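Local coordinates for protein cellulase (Bacillus sp. BG-CS10, PDB 5E09) that probably hydrolyses internal beta-1,4-glucosidic bonds of cellulose with a family 5 glycoside hydrolase barrel joined to a family 46 carbohydrate-binding module, at residues Y465-F470 and E504-D509; A500-V505 and L526-N531; F144-E149 and E169-F174. All blocks are in the same frame, centred on the assembly; numbering follows the deposited sequence.

Interaction 1: residues Y465-F470 and E504-D509; sequences YANGEF and EVRDDD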
loop_
_atom_site.group_PDB
_atom_site.type_symbol
_atom_site.label_atom_id
_atom_site.label_comp_id
_atom_site.label_asym_id
_atom_site.label_seq_id
_atom_site.Cartn_x
_atom_site.Cartn_y
_atom_site.Cartn_z
ATOM N N TYR A 465 -0.836 0.061 31.871
ATOM C CA TYR A 465 -1.128 -0.644 33.111
ATOM C C TYR A 465 -1.665 0.332 34.141
ATOM O O TYR A 465 -1.560 1.548 33.963
ATOM C CB TYR A 465 0.109 -1.357 33.646
ATOM C CG TYR A 465 0.520 -2.534 32.803
ATOM C CD1 TYR A 465 -0.282 -3.667 32.720
ATOM C CD2 TYR A 465 1.703 -2.513 32.085
ATOM C CE1 TYR A 465 0.092 -4.746 31.944
ATOM C CE2 TYR A 465 2.083 -3.583 31.311
ATOM C CZ TYR A 465 1.280 -4.695 31.246
ATOM O OH TYR A 465 1.673 -5.758 30.472
ATOM N N ALA A 466 -2.239 -0.207 35.213
ATOM C CA ALA A 466 -2.835 0.613 36.262
ATOM C C ALA A 466 -1.827 1.598 36.852
ATOM O O ALA A 466 -2.211 2.646 37.368
ATOM C CB ALA A 466 -3.419 -0.271 37.359
ATOM N N ASN A 467 -0.541 1.266 36.760
ATOM C CA ASN A 467 0.506 2.149 37.260
ATOM C C ASN A 467 0.934 3.217 36.244
ATOM O O ASN A 467 1.753 4.080 36.558
ATOM C CB ASN A 467 1.728 1.336 37.709
ATOM C CG ASN A 467 2.403 0.597 36.566
ATOM O OD1 ASN A 467 1.983 0.682 35.413
ATOM N ND2 ASN A 467 3.469 -0.130 36.886
ATOM N N GLY A 468 0.385 3.152 35.032
ATOM C CA GLY A 468 0.677 4.144 34.005
ATOM C C GLY A 468 1.701 3.706 32.969
ATOM O O GLY A 468 1.983 4.426 32.016
ATOM N N GLU A 469 2.257 2.517 33.157
ATOM C CA GLU A 469 3.254 1.961 32.248
ATOM C C GLU A 469 2.606 1.368 30.983
ATOM O O GLU A 469 1.525 0.780 31.050
ATOM C CB GLU A 469 4.072 0.909 33.000
ATOM C CG GLU A 469 4.998 0.044 32.173
ATOM C CD GLU A 469 5.777 -0.931 33.046
ATOM O OE1 GLU A 469 5.806 -0.730 34.284
ATOM O OE2 GLU A 469 6.351 -1.900 32.501
ATOM N N PHE A 470 3.263 1.522 29.834
ATOM C CA PHE A 470 2.690 1.080 28.560
ATOM C C PHE A 470 2.537 -0.438 28.493
ATOM O O PHE A 470 3.497 -1.175 28.712
ATOM C CB PHE A 470 3.546 1.553 27.384
ATOM C CG PHE A 470 3.670 3.048 27.280
ATOM C CD1 PHE A 470 2.761 3.882 27.905
ATOM C CD2 PHE A 470 4.700 3.619 26.547
ATOM C CE1 PHE A 470 2.879 5.258 27.808
ATOM C CE2 PHE A 470 4.824 4.995 26.444
ATOM C CZ PHE A 470 3.911 5.814 27.075
ATOM N N GLU A 504 1.351 -10.573 25.421
ATOM C CA GLU A 504 2.426 -9.667 25.804
ATOM C C GLU A 504 2.001 -8.679 26.883
ATOM O O GLU A 504 2.500 -7.559 26.943
ATOM C CB GLU A 504 2.961 -8.921 24.572
ATOM C CG GLU A 504 3.549 -9.863 23.521
ATOM C CD GLU A 504 4.187 -9.144 22.343
ATOM O OE1 GLU A 504 4.943 -8.173 22.566
ATOM O OE2 GLU A 504 3.932 -9.558 21.188
ATOM N N VAL A 505 1.081 -9.099 27.742
ATOM C CA VAL A 505 0.738 -8.301 28.912
ATOM C C VAL A 505 0.810 -9.138 30.188
ATOM O O VAL A 505 0.416 -10.307 30.209
ATOM C CB VAL A 505 -0.673 -7.652 28.795
ATOM C CG1 VAL A 505 -0.722 -6.674 27.631
ATOM C CG2 VAL A 505 -1.743 -8.698 28.630
ATOM N N ARG A 506 1.334 -8.527 31.243
ATOM C CA ARG A 506 1.413 -9.148 32.557
ATOM C C ARG A 506 0.003 -9.362 33.117
ATOM O O ARG A 506 -0.972 -8.823 32.585
ATOM C CB ARG A 506 2.219 -8.264 33.513
ATOM C CG ARG A 506 1.319 -7.232 34.158
ATOM C CD ARG A 506 1.989 -6.093 34.918
ATOM N NE ARG A 506 3.134 -5.490 34.255
ATOM C CZ ARG A 506 3.540 -4.248 34.497
ATOM N NH1 ARG A 506 2.863 -3.480 35.343
ATOM N NH2 ARG A 506 4.595 -3.759 33.864
ATOM N N ASP A 507 -0.102 -10.138 34.194
ATOM C CA ASP A 507 -1.352 -10.253 34.942
ATOM C C ASP A 507 -1.562 -9.000 35.780
ATOM O O ASP A 507 -0.869 -8.789 36.774
ATOM C CB ASP A 507 -1.346 -11.488 35.846
ATOM C CG ASP A 507 -1.159 -12.779 35.074
ATOM O OD1 ASP A 507 -1.895 -12.997 34.085
ATOM O OD2 ASP A 507 -0.276 -13.576 35.462
ATOM N N ASP A 508 -2.524 -8.178 35.384
ATOM C CA ASP A 508 -2.691 -6.861 35.975
ATOM C C ASP A 508 -3.978 -6.221 35.488
ATOM O O ASP A 508 -4.700 -6.791 34.669
ATOM C CB ASP A 508 -1.502 -5.967 35.615
ATOM C CG ASP A 508 -1.282 -4.837 36.602
ATOM O OD1 ASP A 508 -2.190 -4.560 37.414
ATOM O OD2 ASP A 508 -0.196 -4.216 36.554
ATOM N N ASP A 509 -4.262 -5.032 36.001
ATOM C CA ASP A 509 -5.299 -4.190 35.437
ATOM C C ASP A 509 -4.712 -3.449 34.251
ATOM O O ASP A 509 -3.592 -2.940 34.313
ATOM C CB ASP A 509 -5.840 -3.214 36.478
ATOM C CG ASP A 509 -6.929 -3.823 37.326
ATOM O OD1 ASP A 509 -7.093 -5.059 37.268
ATOM O OD2 ASP A 509 -7.618 -3.073 38.049
HETATM O O HOH W 1 3.442 -5.169 28.304
#
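A stacked cation-pi pair in the C-terminal carbohydrate-binding module joins Tyr-465, which opens a type I beta turn running to Gly-468, to Arg-506 in the loop that leads into strand 509-516. The guanidinium of Arg-506 lies flat over one face of the Tyr-465 ring, the planes 8° apart and CZ 3.7 Å from the ring centroid. Arg-506 CD also lies over this face, a CH-pi contact, and the bend at chi3 (44°) swings NE and the guanidinium across the ring. A tyrosine suits this place because its far end is polar: the backbone N of Arg-506 donates to Tyr-465 OH at 2.9 Å, and a water links that hydroxyl to Glu-504 O. With an alanine here, the guanidinium would probably lose the face it stacks on, and the amide of Arg-506 its hydroxyl acceptor. The charge on Arg-506 is shared between two carboxylates near its plane: NH2 meets Glu-469 OE2 at 2.9 Å in a salt bridge whose hydrogen bond is weak in angle, and NH1 makes a weak one of 3.4 Å to Asp-508 OD2. The backbone at Glu-469 is held by an Asx turn, its N donating to Asn-467 OD1 at 2.9 Å from above the amide plane, a role that suits an asparagine. A weak backbone bond of 3.2 Å from Ala-466 N to Asp-509 O extends the pairing of strand 458-465 with strand 509-516. Tyr-465 also packs on Ile-510 of the latter strand, while the carboxylate of Asp-509 turns to Ser-527 on strand 521-529.

Interaction 2: residues A500-V505 and L526-N531; sequences AFFNEV and LSKNGN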
loop_
_atom_site.group_PDB
_atom_site.type_symbol
_atom_site.label_atom_id
_atom_site.label_comp_id
_atom_site.label_asym_id
_atom_site.label_seq_id
_atom_site.Cartn_x
_atom_site.Cartn_y
_atom_site.Cartn_z
ATOM N N ALA A 500 -2.686 -12.015 20.365
ATOM C CA ALA A 500 -1.383 -11.366 20.247
ATOM C C ALA A 500 -1.211 -10.241 21.273
ATOM O O ALA A 500 -0.124 -10.058 21.823
ATOM C CB ALA A 500 -1.181 -10.834 18.833
ATOM N N PHE A 501 -2.274 -9.490 21.542
ATOM C CA PHE A 501 -2.195 -8.452 22.566
ATOM C C PHE A 501 -1.990 -9.073 23.944
ATOM O O PHE A 501 -1.116 -8.651 24.702
ATOM C CB PHE A 501 -3.451 -7.580 22.573
ATOM C CG PHE A 501 -3.506 -6.592 23.717
ATOM C CD1 PHE A 501 -2.847 -5.374 23.634
ATOM C CD2 PHE A 501 -4.226 -6.879 24.868
ATOM C CE1 PHE A 501 -2.898 -4.464 24.675
ATOM C CE2 PHE A 501 -4.283 -5.970 25.916
ATOM C CZ PHE A 501 -3.615 -4.761 25.820
ATOM N N PHE A 502 -2.790 -10.082 24.264
ATOM C CA PHE A 502 -2.743 -10.666 25.600
ATOM C C PHE A 502 -1.463 -11.459 25.875
ATOM O O PHE A 502 -1.012 -11.519 27.018
ATOM C CB PHE A 502 -3.967 -11.551 25.835
ATOM C CG PHE A 502 -5.234 -10.779 26.024
ATOM C CD1 PHE A 502 -5.355 -9.868 27.062
ATOM C CD2 PHE A 502 -6.308 -10.962 25.171
ATOM C CE1 PHE A 502 -6.525 -9.151 27.240
ATOM C CE2 PHE A 502 -7.477 -10.257 25.348
ATOM C CZ PHE A 502 -7.588 -9.350 26.383
ATOM N N ASN A 503 -0.868 -12.042 24.836
ATOM C CA ASN A 503 0.388 -12.777 24.989
ATOM C C ASN A 503 1.535 -11.890 25.467
ATOM O O ASN A 503 2.583 -12.393 25.863
ATOM C CB ASN A 503 0.801 -13.450 23.673
ATOM C CG ASN A 503 -0.114 -14.598 23.281
ATOM O OD1 ASN A 503 -0.814 -15.175 24.116
ATOM N ND2 ASN A 503 -0.115 -14.932 21.996
ATOM N N GLU A 504 1.351 -10.573 25.421
ATOM C CA GLU A 504 2.426 -9.667 25.804
ATOM C C GLU A 504 2.001 -8.679 26.883
ATOM O O GLU A 504 2.500 -7.559 26.943
ATOM C CB GLU A 504 2.961 -8.921 24.572
ATOM C CG GLU A 504 3.549 -9.863 23.521
ATOM C CD GLU A 504 4.187 -9.144 22.343
ATOM O OE1 GLU A 504 4.943 -8.173 22.566
ATOM O OE2 GLU A 504 3.932 -9.558 21.188
ATOM N N VAL A 505 1.081 -9.099 27.742
ATOM C CA VAL A 505 0.738 -8.301 28.912
ATOM C C VAL A 505 0.810 -9.138 30.188
ATOM O O VAL A 505 0.416 -10.307 30.209
ATOM C CB VAL A 505 -0.673 -7.652 28.795
ATOM C CG1 VAL A 505 -0.722 -6.674 27.631
ATOM C CG2 VAL A 505 -1.743 -8.698 28.630
ATOM N N LEU A 526 -9.508 -3.764 31.744
ATOM C CA LEU A 526 -9.357 -5.215 31.710
ATOM C C LEU A 526 -8.667 -5.708 32.978
ATOM O O LEU A 526 -7.764 -5.062 33.495
ATOM C CB LEU A 526 -8.556 -5.660 30.483
ATOM C CG LEU A 526 -9.018 -5.207 29.095
ATOM C CD1 LEU A 526 -8.123 -5.804 28.015
ATOM C CD2 LEU A 526 -10.471 -5.579 28.856
ATOM N N SER A 527 -9.110 -6.846 33.484
ATOM C CA SER A 527 -8.370 -7.570 34.502
ATOM C C SER A 527 -7.978 -8.904 33.897
ATOM O O SER A 527 -8.838 -9.729 33.587
ATOM C CB SER A 527 -9.198 -7.758 35.775
ATOM O OG SER A 527 -9.436 -6.514 36.409
ATOM N N LYS A 528 -6.682 -9.092 33.691
ATOM C CA LYS A 528 -6.164 -10.331 33.126
ATOM C C LYS A 528 -5.503 -11.199 34.189
ATOM O O LYS A 528 -4.640 -10.740 34.940
ATOM C CB LYS A 528 -5.157 -10.059 32.007
ATOM C CG LYS A 528 -4.370 -11.311 31.627
ATOM C CD LYS A 528 -3.511 -11.123 30.400
ATOM C CE LYS A 528 -2.655 -12.355 30.115
ATOM N NZ LYS A 528 -1.550 -12.532 31.101
ATOM N N ASN A 529 -5.919 -12.457 34.236
ATOM C CA ASN A 529 -5.286 -13.454 35.082
ATOM C C ASN A 529 -5.236 -14.792 34.353
ATOM O O ASN A 529 -6.278 -15.376 34.024
ATOM C CB ASN A 529 -6.024 -13.578 36.407
ATOM C CG ASN A 529 -5.185 -14.236 37.470
ATOM O OD1 ASN A 529 -5.416 -15.382 37.828
ATOM N ND2 ASN A 529 -4.179 -13.524 37.956
ATOM N N GLY A 530 -4.018 -15.255 34.084
ATOM C CA GLY A 530 -3.806 -16.449 33.290
ATOM C C GLY A 530 -4.437 -16.297 31.924
ATOM O O GLY A 530 -4.164 -15.337 31.207
ATOM N N ASN A 531 -5.307 -17.233 31.572
ATOM C CA ASN A 531 -5.991 -17.189 30.294
ATOM C C ASN A 531 -7.357 -16.532 30.375
ATOM O O ASN A 531 -8.143 -16.625 29.434
ATOM C CB ASN A 531 -6.143 -18.600 29.728
ATOM C CG ASN A 531 -4.873 -19.101 29.074
ATOM O OD1 ASN A 531 -4.560 -18.736 27.941
ATOM N ND2 ASN A 531 -4.130 -19.943 29.787
#
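The ring of Phe-502 meets Leu-526 and Lys-528 obliquely, while one of its faces has CD2 of Phe-501 over it, 3.9 Å above the plane and offset toward the rim. The Phe-501 ring in turn has CG1 of Val-505 over one of its faces, also displaced toward the rim. The methyl CD1 of Leu-526 reaches both rings, at 3.8 Å from Phe-502 CE1 and 4.4 Å from Phe-501 CE2, its side chain crossing that of Phe-502 at about a right angle. Lys-528 runs past Phe-502 in the opposite direction, and its CD lies 3.5 Å from Val-505 CG2. With CG anti to the backbone N (chi1 167°), the lysine chain stays extended as far as CE, and chi4 (-71°) then turns NZ to Val-505 O for a hydrogen bond of 3.1 Å, the donor tilted 25° from the carbonyl plane. The stronger partner of NZ is Asp-507, by a salt bridge. Beyond the contact, Val-533 of strand 532-536 packs on both Phe-502 and Leu-526, so the short helix 499-502 rests on the sheet through aromatic and aliphatic groups. A lysine suits position 528 because its methylenes can join this apolar layer while the amine reaches past it; the charge is probably steadied by Asp-507, and the carbonyl of Val-505, in the loop that follows, gains a donor from strand 521-529.

Interaction 3: residues F144-E149 and E169-F174; sequences FESVNE and ELNTAF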
loop_
_atom_site.group_PDB
_atom_site.type_symbol
_atom_site.label_atom_id
_atom_site.label_comp_id
_atom_site.label_asym_id
_atom_site.label_seq_id
_atom_site.Cartn_x
_atom_site.Cartn_y
_atom_site.Cartn_z
ATOM N N PHE A 144 13.189 -7.142 -17.731
ATOM C CA PHE A 144 13.527 -8.068 -16.648
ATOM C C PHE A 144 14.045 -7.319 -15.432
ATOM O O PHE A 144 14.870 -6.416 -15.585
ATOM C CB PHE A 144 14.600 -9.063 -17.102
ATOM C CG PHE A 144 14.198 -9.932 -18.256
ATOM C CD1 PHE A 144 12.864 -10.218 -18.510
ATOM C CD2 PHE A 144 15.165 -10.491 -19.081
ATOM C CE1 PHE A 144 12.502 -11.040 -19.576
ATOM C CE2 PHE A 144 14.809 -11.309 -20.143
ATOM C CZ PHE A 144 13.474 -11.584 -20.390
ATOM N N GLU A 145 13.578 -7.672 -14.231
ATOM C CA GLU A 145 14.258 -7.200 -13.023
ATOM C C GLU A 145 14.868 -8.378 -12.271
ATOM O O GLU A 145 14.245 -9.435 -12.115
ATOM C CB GLU A 145 13.339 -6.382 -12.098
ATOM C CG GLU A 145 12.082 -7.058 -11.685
ATOM C CD GLU A 145 11.408 -6.422 -10.470
ATOM O OE1 GLU A 145 12.098 -5.871 -9.582
ATOM O OE2 GLU A 145 10.162 -6.477 -10.406
ATOM N N SER A 146 16.097 -8.168 -11.807
ATOM C CA SER A 146 16.965 -9.246 -11.337
ATOM C C SER A 146 16.382 -10.069 -10.199
ATOM O O SER A 146 16.368 -11.297 -10.268
ATOM C CB SER A 146 18.305 -8.670 -10.895
ATOM O OG SER A 146 18.111 -7.748 -9.841
ATOM N N VAL A 147 15.916 -9.390 -9.156
ATOM C CA VAL A 147 15.409 -10.054 -7.957
ATOM C C VAL A 147 14.582 -9.074 -7.130
ATOM O O VAL A 147 14.944 -7.904 -6.997
ATOM C CB VAL A 147 16.565 -10.623 -7.101
ATOM C CG1 VAL A 147 17.695 -9.597 -6.981
ATOM C CG2 VAL A 147 16.073 -11.059 -5.721
ATOM N N ASN A 148 13.460 -9.536 -6.590
ATOM C CA ASN A 148 12.637 -8.669 -5.760
ATOM C C ASN A 148 13.202 -8.530 -4.362
ATOM O O ASN A 148 13.548 -9.529 -3.741
ATOM C CB ASN A 148 11.209 -9.197 -5.674
ATOM C CG ASN A 148 10.320 -8.306 -4.835
ATOM O OD1 ASN A 148 9.966 -7.205 -5.252
ATOM N ND2 ASN A 148 9.966 -8.768 -3.637
ATOM N N GLU A 149 13.283 -7.291 -3.881
ATOM C CA GLU A 149 13.666 -6.975 -2.498
ATOM C C GLU A 149 14.799 -7.840 -1.942
ATOM O O GLU A 149 14.591 -8.603 -1.001
ATOM C CB GLU A 149 12.437 -7.085 -1.581
ATOM C CG GLU A 149 11.320 -6.115 -1.966
ATOM C CD GLU A 149 10.224 -5.979 -0.911
ATOM O OE1 GLU A 149 10.245 -6.744 0.079
ATOM O OE2 GLU A 149 9.347 -5.097 -1.073
ATOM N N GLU A 169 27.001 -8.803 -7.276
ATOM C CA GLU A 169 27.315 -10.012 -8.030
ATOM C C GLU A 169 26.071 -10.601 -8.688
ATOM O O GLU A 169 26.136 -11.084 -9.819
ATOM C CB GLU A 169 27.980 -11.056 -7.129
ATOM C CG GLU A 169 29.380 -10.665 -6.676
ATOM C CD GLU A 169 29.822 -11.394 -5.415
ATOM O OE1 GLU A 169 29.335 -12.520 -5.168
ATOM O OE2 GLU A 169 30.656 -10.835 -4.669
ATOM N N LEU A 170 24.944 -10.573 -7.982
ATOM C CA LEU A 170 23.688 -11.036 -8.564
ATOM C C LEU A 170 23.289 -10.169 -9.756
ATOM O O LEU A 170 22.944 -10.681 -10.823
ATOM C CB LEU A 170 22.573 -11.029 -7.517
ATOM C CG LEU A 170 22.644 -12.120 -6.449
ATOM C CD1 LEU A 170 21.495 -11.942 -5.486
ATOM C CD2 LEU A 170 22.608 -13.505 -7.080
ATOM N N ASN A 171 23.345 -8.854 -9.561
ATOM C CA ASN A 171 22.961 -7.906 -10.597
ATOM C C ASN A 171 23.862 -8.036 -11.826
ATOM O O ASN A 171 23.378 -8.046 -12.961
ATOM C CB ASN A 171 22.990 -6.474 -10.049
ATOM C CG ASN A 171 21.769 -6.150 -9.192
ATOM O OD1 ASN A 171 20.719 -6.772 -9.339
ATOM N ND2 ASN A 171 21.904 -5.172 -8.298
ATOM N N THR A 172 25.165 -8.168 -11.587
ATOM C CA THR A 172 26.158 -8.294 -12.655
ATOM C C THR A 172 25.996 -9.604 -13.423
ATOM O O THR A 172 26.001 -9.619 -14.664
ATOM C CB THR A 172 27.590 -8.200 -12.089
ATOM O OG1 THR A 172 27.757 -6.924 -11.463
ATOM C CG2 THR A 172 28.617 -8.339 -13.190
ATOM N N ALA A 173 25.838 -10.699 -12.686
ATOM C CA ALA A 173 25.615 -12.004 -13.310
ATOM C C ALA A 173 24.353 -11.996 -14.183
ATOM O O ALA A 173 24.363 -12.459 -15.327
ATOM C CB ALA A 173 25.521 -13.095 -12.242
ATOM N N PHE A 174 23.270 -11.476 -13.616
ATOM C CA PHE A 174 22.005 -11.290 -14.320
ATOM C C PHE A 174 22.211 -10.520 -15.634
ATOM O O PHE A 174 21.848 -10.997 -16.727
ATOM C CB PHE A 174 21.030 -10.568 -13.380
ATOM C CG PHE A 174 19.844 -9.950 -14.056
ATOM C CD1 PHE A 174 18.846 -10.740 -14.606
ATOM C CD2 PHE A 174 19.702 -8.574 -14.092
ATOM C CE1 PHE A 174 17.737 -10.167 -15.212
ATOM C CE2 PHE A 174 18.595 -7.985 -14.692
ATOM C CZ PHE A 174 17.608 -8.786 -15.257
#
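Ser-146 and Asn-171 make the polar half of a barrel-to-helix contact, in which the end of strand 142-145 meets helix 161-181 of the (beta/alpha)8 cellulase domain. Ser-146 OG donates to Asn-171 OD1 at 2.8 Å, nearly along the C=O axis (169°). The hydroxyl sits between the backbone N and the carbonyl carbon (chi1 60°), a position that aims it at the helix and leaves CB for the neighbouring ring.

The apolar half belongs to Phe-174, one turn further along the helix. Ser-146 CB makes a CH-pi contact over one face of this ring, 3.8 Å from the centroid, and CA of the same serine stands over the ring centre. Phe-144 CB lies at the ring edge, in its plane, 3.5 Å from Phe-174 CZ. Trp-128 of helix 117-134 meets Phe-174 edge-to-face and donates through NE1 to Ser-146 O.

Phe-144, Ser-146, Asn-171 and Phe-174 are all buried, which is consistent with their types. A small serine lets the phenylalanine ring lie close against the backbone, and its hydroxyl gives the buried amide oxygen of Asn-171 a donor, so the polar pair can probably be buried at little cost.

Following the chain from the N terminus, interaction 3 comes first: it closes the connection from strand 142-145 to helix 161-181, a beta-alpha unit of the barrel, and is complete before the other two begin. It ties the cellulase barrel to its outer helical layer, its centre about 48 Å from that of interaction 1. In the carbohydrate-binding module, interaction 2 starts on the segment where interaction 1 ends, the two sharing Glu-504 and Val-505. Their centres are about 9 Å apart, and they touch through side chains within 507-509 and 527-528. The common loop thereby joins the turn after strand 458-465 to strand 521-529.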